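Local coordinates for protein glutathione S-transferase-3 (Necator americanus, PDB 3W8S) that probably catalyses the transfer of glutathione to electrophilic compounds RX, giving an S-substituted glutathione, a halide ion and a proton, at residues 127-132 and 172-177; 93-98 and 157-162; 37-42 and 49-54. All coordinates share one frame; numbering follows the deposited sequence.

Contact 3 comes first along the chain, in the thioredoxin-like N-terminal domain with its four-stranded sheet. Contacts 1 and 2 follow in the helical part, where their segments alternate: 93-98, 127-132, 157-162, 172-177. The centres of contacts 1 and 2 are about 14 Å apart, and the two touch through F98 and F132, which joins helix 82-101 to 117-143, while contact 2 adds helix 155-170. Contact 3 lies about 24 Å from contact 2 and about 34 Å from contact 1, centre to centre, on the opposite side of the chain's centre from contact 1. Contact 3 grips glutathione in its own subunit, while helix 82-101 of contact 2 lends an aspartate to the second subunit's glutathione.

Contact 1: residues 127-132 and 172-177; sequences PAREKF and PTIFDG
R129 of helix 117-143 reaches I174 in the loop that follows helix 155-170, and this pair carries the contact. R129 points at the loop. Its chain bends at chi2 and chi3, which lays CD against both CG1 of I174, at 3.5 Å, and the I174 carbonyl oxygen, at 3.0 Å, and then turns the guanidinium onto the loop backbone. NH1 donates to I174 O at 3.2 Å, with a fairly straight angle of 160° at the hydrogen. The oxygen lies in the guanidinium plane, yet the donor sits well above the plane of the I174 carbonyl, 51° out of it. T173 O and D176 O lie nearby, 3.6 and 3.7 Å from NH1 and oblique to the guanidinium, without being hydrogen-bonded to it. These carbonyls belong to a type I beta turn closed by D176 N to T173 O, 2.9 Å. The other terminal nitrogen, NH2, bonds to L126 O one turn back, so the guanidinium ties the turn to the helix backbone. Farther on, F132, which does not touch the loop, stacks with F98 of helix 82-101. I174 fills in between F125 and F133 of helix 117-143 and F167 and A168 of helix 155-170.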
loop_
_atom_site.group_PDB
_atom_site.type_symbol
_atom_site.label_atom_id
_atom_site.label_comp_id
_atom_site.label_asym_id
_atom_site.label_seq_id
_atom_site.Cartn_x
_atom_site.Cartn_y
_atom_site.Cartn_z
ATOM N N PRO A 127 -11.216 -10.877 -15.912
ATOM C CA PRO A 127 -12.177 -10.713 -14.794
ATOM C C PRO A 127 -11.648 -9.747 -13.715
ATOM O O PRO A 127 -12.437 -9.003 -13.177
ATOM C CB PRO A 127 -12.334 -12.160 -14.205
ATOM C CG PRO A 127 -12.055 -13.047 -15.469
ATOM C CD PRO A 127 -10.861 -12.296 -16.128
ATOM N N ALA A 128 -10.356 -9.825 -13.356
ATOM C CA ALA A 128 -9.830 -8.859 -12.375
ATOM C C ALA A 128 -9.912 -7.438 -12.920
ATOM O O ALA A 128 -10.299 -6.580 -12.146
ATOM C CB ALA A 128 -8.371 -9.186 -11.988
ATOM N N ARG A 129 -9.553 -7.192 -14.217
ATOM C CA ARG A 129 -9.475 -5.813 -14.850
ATOM C C ARG A 129 -10.935 -5.334 -14.863
ATOM O O ARG A 129 -11.256 -4.118 -14.651
ATOM C CB ARG A 129 -8.929 -5.852 -16.370
ATOM C CG ARG A 129 -9.574 -4.699 -17.217
ATOM C CD ARG A 129 -10.140 -4.766 -18.647
ATOM N NE ARG A 129 -10.996 -5.746 -18.489
ATOM C CZ ARG A 129 -11.860 -6.281 -19.290
ATOM N NH1 ARG A 129 -12.199 -5.926 -20.531
ATOM N NH2 ARG A 129 -12.403 -7.224 -18.621
ATOM N N GLU A 130 -11.872 -6.272 -15.102
ATOM C CA GLU A 130 -13.299 -5.862 -15.142
ATOM C C GLU A 130 -13.745 -5.222 -13.796
ATOM O O GLU A 130 -14.450 -4.203 -13.767
ATOM C CB GLU A 130 -14.222 -7.050 -15.456
ATOM C CG GLU A 130 -15.692 -6.746 -15.301
ATOM C CD GLU A 130 -16.627 -7.911 -15.727
ATOM O OE1 GLU A 130 -16.467 -8.468 -16.866
ATOM O OE2 GLU A 130 -17.498 -8.276 -14.900
ATOM N N LYS A 131 -13.396 -5.857 -12.691
ATOM C CA LYS A 131 -13.811 -5.278 -11.430
ATOM C C LYS A 131 -13.060 -3.943 -11.200
ATOM O O LYS A 131 -13.669 -2.947 -10.744
ATOM C CB LYS A 131 -13.393 -6.194 -10.271
ATOM C CG LYS A 131 -14.091 -7.545 -10.396
ATOM C CD LYS A 131 -13.774 -8.467 -9.210
ATOM C CE LYS A 131 -12.374 -9.046 -9.421
ATOM N NZ LYS A 131 -12.134 -10.179 -8.498
ATOM N N PHE A 132 -11.747 -3.966 -11.449
ATOM C CA PHE A 132 -10.910 -2.747 -11.163
ATOM C C PHE A 132 -11.348 -1.548 -12.084
ATOM O O PHE A 132 -11.619 -0.412 -11.612
ATOM C CB PHE A 132 -9.418 -3.080 -11.284
ATOM C CG PHE A 132 -8.526 -1.878 -11.146
ATOM C CD1 PHE A 132 -8.454 -1.182 -9.905
ATOM C CD2 PHE A 132 -7.734 -1.440 -12.223
ATOM C CE1 PHE A 132 -7.656 -0.053 -9.770
ATOM C CE2 PHE A 132 -6.918 -0.294 -12.080
ATOM C CZ PHE A 132 -6.863 0.376 -10.842
ATOM N N PRO A 172 -5.847 -7.225 -26.650
ATOM C CA PRO A 172 -6.520 -6.257 -27.528
ATOM C C PRO A 172 -7.899 -5.822 -27.008
ATOM O O PRO A 172 -8.379 -4.744 -27.325
ATOM C CB PRO A 172 -6.676 -7.018 -28.868
ATOM C CG PRO A 172 -5.826 -8.271 -28.760
ATOM C CD PRO A 172 -5.789 -8.578 -27.269
ATOM N N THR A 173 -8.548 -6.664 -26.226
ATOM C CA THR A 173 -9.914 -6.378 -25.853
ATOM C C THR A 173 -9.946 -5.647 -24.501
ATOM O O THR A 173 -11.004 -5.515 -23.878
ATOM C CB THR A 173 -10.660 -7.701 -25.722
ATOM O OG1 THR A 173 -10.008 -8.472 -24.698
ATOM C CG2 THR A 173 -10.609 -8.481 -27.092
ATOM N N ILE A 174 -8.783 -5.168 -24.026
ATOM C CA ILE A 174 -8.748 -4.717 -22.614
ATOM C C ILE A 174 -9.722 -3.545 -22.375
ATOM O O ILE A 174 -10.319 -3.430 -21.304
ATOM C CB ILE A 174 -7.315 -4.319 -22.142
ATOM C CG1 ILE A 174 -7.345 -4.263 -20.622
ATOM C CG2 ILE A 174 -6.900 -2.987 -22.795
ATOM C CD1 ILE A 174 -6.007 -3.960 -20.044
ATOM N N PHE A 175 -9.915 -2.662 -23.380
ATOM C CA PHE A 175 -10.892 -1.551 -23.256
ATOM C C PHE A 175 -12.345 -1.895 -23.618
ATOM O O PHE A 175 -13.232 -1.024 -23.470
ATOM C CB PHE A 175 -10.467 -0.337 -24.085
ATOM C CG PHE A 175 -9.131 0.224 -23.686
ATOM C CD1 PHE A 175 -8.936 0.708 -22.393
ATOM C CD2 PHE A 175 -8.064 0.235 -24.609
ATOM C CE1 PHE A 175 -7.691 1.178 -21.994
ATOM C CE2 PHE A 175 -6.830 0.717 -24.230
ATOM C CZ PHE A 175 -6.638 1.180 -22.915
ATOM N N ASP A 176 -12.620 -3.135 -24.070
ATOM C CA ASP A 176 -13.976 -3.468 -24.485
ATOM C C ASP A 176 -14.943 -3.310 -23.298
ATOM O O ASP A 176 -14.746 -3.962 -22.265
ATOM C CB ASP A 176 -14.099 -4.874 -25.084
ATOM C CG ASP A 176 -13.334 -5.032 -26.438
ATOM O OD1 ASP A 176 -12.755 -4.058 -26.921
ATOM O OD2 ASP A 176 -13.304 -6.153 -26.991
ATOM N N GLY A 177 -15.967 -2.451 -23.456
ATOM C CA GLY A 177 -16.946 -2.165 -22.386
ATOM C C GLY A 177 -16.535 -1.104 -21.375
ATOM O O GLY A 177 -17.324 -0.772 -20.472
#

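Contact 2: residues 93-98 and 157-162; sequences DQYKDF and DLYLAE. With GSH (glutathione), chain B.
Behind the subunit interface that faces the neighbour's glutathione site, in the helical C-terminal part of the protein, Y95 of helix 82-101 meets Y159 of helix 155-170. CB of Y159 stands almost directly over the centre of the Y95 ring, 4.2 Å from the centroid, in a CH-pi contact only 8° off the ring normal. The closest approach is between CE2 of Y95 and CD1 of Y159, 3.5 Å. The ring planes are inclined obliquely at 39°, with 5.2 Å between the Y95 and Y159 centroids. A chi1 of 168°, which sets CG opposite the backbone N, carries the Y95 ring across to helix 155-170, where its hydroxyl and the helix backbone share a water: 2.8 Å from Y95 OH and 2.6 Å from Y159 O, to which the water donates. This is helix-to-helix packing within the all-helical domain of the glutathione transferase fold, and the Y159 ring also stacks on F65 of helix 64-75. On another side of helix 82-101, D97 serves the second subunit, as an aspartate does in many dimeric relatives. Its OD2 takes a 2.9 Å bond from N1 of that subunit's glutathione, and OD1 a weak one at 3.4 Å. OD2 is also bonded by Q63 NE2 of the second subunit, while Q94 OE1 accepts from that same amide nitrogen.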
loop_
_atom_site.group_PDB
_atom_site.type_symbol
_atom_site.label_atom_id
_atom_site.label_comp_id
_atom_site.label_asym_id
_atom_site.label_seq_id
_atom_site.Cartn_x
_atom_site.Cartn_y
_atom_site.Cartn_z
ATOM N N ASP A 93 -3.893 2.160 -3.651
ATOM C CA ASP A 93 -3.959 0.938 -2.854
ATOM C C ASP A 93 -4.875 -0.108 -3.547
ATOM O O ASP A 93 -4.578 -1.321 -3.540
ATOM C CB ASP A 93 -4.473 1.235 -1.438
ATOM C CG ASP A 93 -3.313 1.641 -0.461
ATOM O OD1 ASP A 93 -2.110 1.594 -0.865
ATOM O OD2 ASP A 93 -3.621 1.972 0.715
ATOM N N GLN A 94 -5.981 0.339 -4.114
ATOM C CA GLN A 94 -6.810 -0.627 -4.871
ATOM C C GLN A 94 -6.065 -1.244 -6.090
ATOM O O GLN A 94 -6.280 -2.408 -6.485
ATOM C CB GLN A 94 -8.137 0.048 -5.341
ATOM C CG GLN A 94 -9.185 -0.926 -5.983
ATOM C CD GLN A 94 -9.668 -2.010 -4.998
ATOM O OE1 GLN A 94 -9.597 -1.851 -3.746
ATOM N NE2 GLN A 94 -10.237 -3.095 -5.548
ATOM N N TYR A 95 -5.298 -0.391 -6.774
ATOM C CA TYR A 95 -4.508 -0.801 -7.915
ATOM C C TYR A 95 -3.477 -1.878 -7.447
ATOM O O TYR A 95 -3.264 -2.888 -8.097
ATOM C CB TYR A 95 -3.767 0.451 -8.460
ATOM C CG TYR A 95 -2.706 0.094 -9.466
ATOM C CD1 TYR A 95 -3.078 -0.246 -10.763
ATOM C CD2 TYR A 95 -1.328 0.048 -9.122
ATOM C CE1 TYR A 95 -2.137 -0.615 -11.725
ATOM C CE2 TYR A 95 -0.364 -0.318 -10.082
ATOM C CZ TYR A 95 -0.807 -0.624 -11.389
ATOM O OH TYR A 95 0.057 -0.994 -12.400
ATOM N N LYS A 96 -2.869 -1.667 -6.291
ATOM C CA LYS A 96 -1.977 -2.657 -5.734
ATOM C C LYS A 96 -2.727 -3.987 -5.465
ATOM O O LYS A 96 -2.188 -5.026 -5.758
ATOM C CB LYS A 96 -1.351 -2.107 -4.461
ATOM C CG LYS A 96 -0.591 -3.119 -3.601
ATOM C CD LYS A 96 0.107 -2.346 -2.419
ATOM C CE LYS A 96 1.469 -1.803 -2.855
ATOM N NZ LYS A 96 2.293 -1.124 -1.826
ATOM N N ASP A 97 -3.956 -3.947 -4.919
ATOM C CA ASP A 97 -4.749 -5.158 -4.788
ATOM C C ASP A 97 -4.990 -5.826 -6.155
ATOM O O ASP A 97 -4.973 -7.027 -6.247
ATOM C CB ASP A 97 -6.124 -4.921 -4.094
ATOM C CG ASP A 97 -5.999 -4.571 -2.608
ATOM O OD1 ASP A 97 -4.919 -4.786 -1.976
ATOM O OD2 ASP A 97 -7.029 -4.101 -2.040
ATOM N N PHE A 98 -5.280 -5.041 -7.185
ATOM C CA PHE A 98 -5.616 -5.581 -8.517
ATOM C C PHE A 98 -4.303 -6.290 -9.005
ATOM O O PHE A 98 -4.360 -7.414 -9.508
ATOM C CB PHE A 98 -5.996 -4.399 -9.386
ATOM C CG PHE A 98 -5.861 -4.650 -10.842
ATOM C CD1 PHE A 98 -6.661 -5.658 -11.478
ATOM C CD2 PHE A 98 -4.964 -3.894 -11.623
ATOM C CE1 PHE A 98 -6.544 -5.892 -12.845
ATOM C CE2 PHE A 98 -4.851 -4.128 -13.053
ATOM C CZ PHE A 98 -5.639 -5.147 -13.643
ATOM N N ASP A 157 -3.851 8.828 -11.637
ATOM C CA ASP A 157 -4.113 8.844 -13.098
ATOM C C ASP A 157 -2.935 8.147 -13.797
ATOM O O ASP A 157 -3.080 7.315 -14.745
ATOM C CB ASP A 157 -4.208 10.312 -13.595
ATOM C CG ASP A 157 -5.427 10.976 -13.099
ATOM O OD1 ASP A 157 -6.517 10.417 -13.385
ATOM O OD2 ASP A 157 -5.373 12.069 -12.425
ATOM N N LEU A 158 -1.746 8.429 -13.296
ATOM C CA LEU A 158 -0.560 7.889 -14.014
ATOM C C LEU A 158 -0.534 6.337 -13.910
ATOM O O LEU A 158 -0.232 5.684 -14.903
ATOM C CB LEU A 158 0.767 8.483 -13.447
ATOM C CG LEU A 158 0.932 10.007 -13.573
ATOM C CD1 LEU A 158 2.233 10.385 -12.821
ATOM C CD2 LEU A 158 1.106 10.343 -15.088
ATOM N N TYR A 159 -0.755 5.748 -12.714
ATOM C CA TYR A 159 -0.741 4.259 -12.577
ATOM C C TYR A 159 -1.796 3.630 -13.527
ATOM O O TYR A 159 -1.536 2.606 -14.195
ATOM C CB TYR A 159 -1.010 3.785 -11.103
ATOM C CG TYR A 159 0.264 3.779 -10.227
ATOM C CD1 TYR A 159 1.245 2.798 -10.413
ATOM C CD2 TYR A 159 0.509 4.758 -9.215
ATOM C CE1 TYR A 159 2.422 2.756 -9.620
ATOM C CE2 TYR A 159 1.727 4.710 -8.426
ATOM C CZ TYR A 159 2.659 3.709 -8.653
ATOM O OH TYR A 159 3.882 3.563 -7.945
ATOM N N LEU A 160 -2.993 4.210 -13.555
ATOM C CA LEU A 160 -4.086 3.587 -14.308
ATOM C C LEU A 160 -3.791 3.662 -15.800
ATOM O O LEU A 160 -3.826 2.633 -16.476
ATOM C CB LEU A 160 -5.445 4.279 -13.993
ATOM C CG LEU A 160 -6.645 3.870 -14.860
ATOM C CD1 LEU A 160 -6.945 2.349 -14.755
ATOM C CD2 LEU A 160 -7.871 4.705 -14.565
ATOM N N ALA A 161 -3.435 4.852 -16.320
ATOM C CA ALA A 161 -3.170 5.002 -17.773
ATOM C C ALA A 161 -2.010 4.128 -18.249
ATOM O O ALA A 161 -2.026 3.563 -19.348
ATOM C CB ALA A 161 -2.860 6.484 -18.076
ATOM N N GLU A 162 -0.951 4.042 -17.459
ATOM C CA GLU A 162 0.227 3.271 -17.872
ATOM C C GLU A 162 -0.122 1.750 -17.945
ATOM O O GLU A 162 0.198 1.042 -18.903
ATOM C CB GLU A 162 1.393 3.523 -16.895
ATOM C CG GLU A 162 2.612 2.665 -17.227
ATOM C CD GLU A 162 3.445 3.195 -18.429
ATOM O OE1 GLU A 162 3.202 4.315 -18.928
ATOM O OE2 GLU A 162 4.351 2.463 -18.869
HETATM N N1 GSH B . -6.498 -3.520 0.721
HETATM C CA1 GSH B . -7.778 -3.472 1.428
HETATM C C1 GSH B . -7.599 -2.651 2.696
HETATM O O11 GSH B . -8.551 -2.005 3.186
HETATM O O12 GSH B . -6.463 -2.631 3.219
HETATM C CB1 GSH B . -8.279 -4.883 1.774
HETATM C CG1 GSH B . -9.737 -4.779 2.286
HETATM C CD1 GSH B . -10.296 -6.166 2.626
HETATM O OE1 GSH B . -9.633 -7.193 2.472
HETATM N N2 GSH B . -11.560 -6.232 3.057
HETATM C CA2 GSH B . -12.196 -7.465 3.459
HETATM C C2 GSH B . -13.614 -7.450 2.965
HETATM O O2 GSH B . -14.262 -6.409 3.032
HETATM C CB2 GSH B . -12.196 -7.518 5.001
HETATM S SG2 GSH B . -12.674 -9.141 5.609
HETATM N N3 GSH B . -14.141 -8.597 2.496
HETATM C CA3 GSH B . -15.555 -8.689 2.190
HETATM C C3 GSH B . -15.781 -8.705 0.688
HETATM O O31 GSH B . -16.949 -8.727 0.261
HETATM O O32 GSH B . -14.810 -8.677 -0.096
HETATM O O HOH W 1 0.702 1.220 -14.039
#

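Contact 3: residues 37-42 and 49-54; sequences DEWPKY and GQLPVL. With GSH (glutathione), chain C.
The six-membered ring of W39 meets the isobutyl group of L51, and here the contact is tightest. CZ3 of the W39 indole lies 3.6 Å from CG of L51, at an oblique angle to the ring, with CD1 of L51 just as near. At the rim of the six-membered ring, CZ2 meets G49 O at 3.2 Å, the oxygen lying near the ring plane. A chi1 of 169°, CG anti to the backbone N, swings the indole out from the short, weakly bonded helix at about 39-42, so that its far ring reaches the loop while the pyrrole nitrogen remains turned toward the ligand. M46 and L34 press on both W39 and L51, and F9 meets the indole edge-to-face. The loop then enters a feature of the thioredoxin-like fold: L51 precedes the cis-proline P52, and its backbone pairs with the cysteinyl part of glutathione. L51 N donates to O2 at 2.9 Å, and L51 O accepts from N2 at 2.8 Å. Each of the two segments gives the glycine carboxylate one N-H. W39 NE1 reaches O31 at 2.9 Å, in the indole plane, and Q50 NE2 reaches O32 at 2.8 Å with a nearly straight angle of 166°. K43 NZ bonds both G49 O and glutathione, tying the loop to the ligand. Between the segments, Q50 is the looser part: its CB points away from segment 37-42, its CA only grazes W39 CH2 at 4.0 Å, and its extended side chain serves the ligand instead. Beyond W39, the side chains of D37, P40 and K41 lie at the exposed surface.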
loop_
_atom_site.group_PDB
_atom_site.type_symbol
_atom_site.label_atom_id
_atom_site.label_comp_id
_atom_site.label_asym_id
_atom_site.label_seq_id
_atom_site.Cartn_x
_atom_site.Cartn_y
_atom_site.Cartn_z
ATOM N N ASP A 37 23.076 -9.444 -12.790
ATOM C CA ASP A 37 24.291 -10.038 -12.251
ATOM C C ASP A 37 24.880 -9.248 -11.129
ATOM O O ASP A 37 25.501 -9.799 -10.249
ATOM C CB ASP A 37 25.378 -10.203 -13.330
ATOM C CG ASP A 37 25.102 -11.355 -14.255
ATOM O OD1 ASP A 37 24.153 -12.150 -14.019
ATOM O OD2 ASP A 37 25.840 -11.438 -15.252
ATOM N N GLU A 38 24.763 -7.936 -11.179
ATOM C CA GLU A 38 25.309 -7.163 -10.113
ATOM C C GLU A 38 24.404 -6.991 -8.868
ATOM O O GLU A 38 24.858 -6.464 -7.856
ATOM C CB GLU A 38 25.730 -5.832 -10.643
ATOM C CG GLU A 38 24.658 -4.796 -10.773
ATOM C CD GLU A 38 25.205 -3.610 -11.582
ATOM O OE1 GLU A 38 26.376 -3.204 -11.304
ATOM O OE2 GLU A 38 24.474 -3.109 -12.489
ATOM N N TRP A 39 23.143 -7.384 -8.988
ATOM C CA TRP A 39 22.122 -7.166 -7.933
ATOM C C TRP A 39 22.565 -7.671 -6.556
ATOM O O TRP A 39 22.495 -6.925 -5.602
ATOM C CB TRP A 39 20.767 -7.770 -8.373
ATOM C CG TRP A 39 19.735 -7.834 -7.266
ATOM C CD1 TRP A 39 19.000 -8.983 -6.893
ATOM C CD2 TRP A 39 19.278 -6.766 -6.426
ATOM N NE1 TRP A 39 18.143 -8.660 -5.843
ATOM C CE2 TRP A 39 18.318 -7.327 -5.519
ATOM C CE3 TRP A 39 19.645 -5.396 -6.270
ATOM C CZ2 TRP A 39 17.638 -6.549 -4.564
ATOM C CZ3 TRP A 39 18.980 -4.632 -5.288
ATOM C CH2 TRP A 39 17.994 -5.201 -4.453
ATOM N N PRO A 40 23.144 -8.905 -6.483
ATOM C CA PRO A 40 23.480 -9.426 -5.159
ATOM C C PRO A 40 24.514 -8.580 -4.512
ATOM O O PRO A 40 24.583 -8.554 -3.297
ATOM C CB PRO A 40 24.107 -10.814 -5.474
ATOM C CG PRO A 40 23.322 -11.257 -6.686
ATOM C CD PRO A 40 23.160 -9.985 -7.514
ATOM N N LYS A 41 25.348 -7.892 -5.289
ATOM C CA LYS A 41 26.319 -6.998 -4.656
ATOM C C LYS A 41 25.690 -5.737 -3.957
ATOM O O LYS A 41 26.235 -5.242 -2.968
ATOM C CB LYS A 41 27.412 -6.636 -5.691
ATOM C CG LYS A 41 28.343 -5.520 -5.302
ATOM C CD LYS A 41 29.532 -5.486 -6.269
ATOM C CE LYS A 41 30.632 -4.541 -5.790
ATOM N NZ LYS A 41 31.903 -4.794 -6.548
ATOM N N TYR A 42 24.509 -5.285 -4.409
ATOM C CA TYR A 42 23.929 -4.031 -3.909
ATOM C C TYR A 42 22.689 -4.236 -3.041
ATOM O O TYR A 42 22.241 -3.301 -2.381
ATOM C CB TYR A 42 23.577 -3.098 -5.127
ATOM C CG TYR A 42 24.863 -2.675 -5.809
ATOM C CD1 TYR A 42 25.760 -1.786 -5.157
ATOM C CD2 TYR A 42 25.240 -3.228 -7.019
ATOM C CE1 TYR A 42 26.981 -1.435 -5.709
ATOM C CE2 TYR A 42 26.470 -2.879 -7.592
ATOM C CZ TYR A 42 27.318 -1.983 -6.941
ATOM O OH TYR A 42 28.518 -1.635 -7.519
ATOM N N GLY A 49 15.971 -4.848 1.218
ATOM C CA GLY A 49 16.640 -5.818 0.302
ATOM C C GLY A 49 15.932 -5.830 -1.051
ATOM O O GLY A 49 16.076 -6.819 -1.795
ATOM N N GLN A 50 15.183 -4.759 -1.422
ATOM C CA GLN A 50 14.414 -4.804 -2.706
ATOM C C GLN A 50 14.427 -3.448 -3.470
ATOM O O GLN A 50 14.859 -2.459 -2.910
ATOM C CB GLN A 50 12.950 -5.262 -2.465
ATOM C CG GLN A 50 12.876 -6.749 -1.993
ATOM C CD GLN A 50 11.510 -7.283 -2.162
ATOM O OE1 GLN A 50 10.546 -6.766 -1.544
ATOM N NE2 GLN A 50 11.366 -8.296 -3.035
ATOM N N LEU A 51 13.896 -3.418 -4.712
ATOM C CA LEU A 51 13.870 -2.189 -5.511
ATOM C C LEU A 51 12.439 -1.968 -5.875
ATOM O O LEU A 51 11.691 -2.942 -5.969
ATOM C CB LEU A 51 14.794 -2.375 -6.737
ATOM C CG LEU A 51 16.288 -2.559 -6.411
ATOM C CD1 LEU A 51 17.021 -2.820 -7.741
ATOM C CD2 LEU A 51 16.895 -1.364 -5.666
ATOM N N PRO A 52 12.019 -0.701 -6.133
ATOM C CA PRO A 52 12.908 0.477 -6.266
ATOM C C PRO A 52 13.301 1.121 -4.921
ATOM O O PRO A 52 12.578 0.968 -3.908
ATOM C CB PRO A 52 12.035 1.526 -7.048
ATOM C CG PRO A 52 10.615 1.105 -6.703
ATOM C CD PRO A 52 10.651 -0.432 -6.617
ATOM N N VAL A 53 14.397 1.883 -4.954
ATOM C CA VAL A 53 14.810 2.708 -3.819
ATOM C C VAL A 53 15.125 4.119 -4.349
ATOM O O VAL A 53 15.830 4.288 -5.339
ATOM C CB VAL A 53 16.049 2.140 -3.102
ATOM C CG1 VAL A 53 16.609 3.145 -2.041
ATOM C CG2 VAL A 53 15.694 0.816 -2.407
ATOM N N LEU A 54 14.622 5.133 -3.638
ATOM C CA LEU A 54 14.957 6.495 -3.979
ATOM C C LEU A 54 16.015 6.970 -2.956
ATOM O O LEU A 54 15.880 6.721 -1.769
ATOM C CB LEU A 54 13.714 7.424 -3.867
ATOM C CG LEU A 54 13.916 8.897 -4.327
ATOM C CD1 LEU A 54 13.924 8.947 -5.833
ATOM C CD2 LEU A 54 12.750 9.814 -3.840
HETATM N N1 GSH C . 6.088 -3.577 -2.296
HETATM C CA1 GSH C . 7.382 -3.376 -2.948
HETATM C C1 GSH C . 7.325 -2.083 -3.747
HETATM O O11 GSH C . 8.354 -1.400 -3.941
HETATM O O12 GSH C . 6.212 -1.720 -4.185
HETATM C CB1 GSH C . 7.733 -4.555 -3.869
HETATM C CG1 GSH C . 9.207 -4.406 -4.324
HETATM C CD1 GSH C . 9.618 -5.573 -5.231
HETATM O OE1 GSH C . 8.843 -6.489 -5.509
HETATM N N2 GSH C . 10.877 -5.589 -5.680
HETATM C CA2 GSH C . 11.384 -6.599 -6.580
HETATM C C2 GSH C . 12.782 -6.949 -6.161
HETATM O O2 GSH C . 13.542 -6.055 -5.798
HETATM C CB2 GSH C . 11.416 -5.996 -8.000
HETATM S SG2 GSH C . 11.727 -7.253 -9.247
HETATM N N3 GSH C . 13.169 -8.237 -6.232
HETATM C CA3 GSH C . 14.556 -8.605 -6.028
HETATM C C3 GSH C . 14.743 -9.277 -4.678
HETATM O O31 GSH C . 15.890 -9.605 -4.330
HETATM O O32 GSH C . 13.761 -9.476 -3.933
#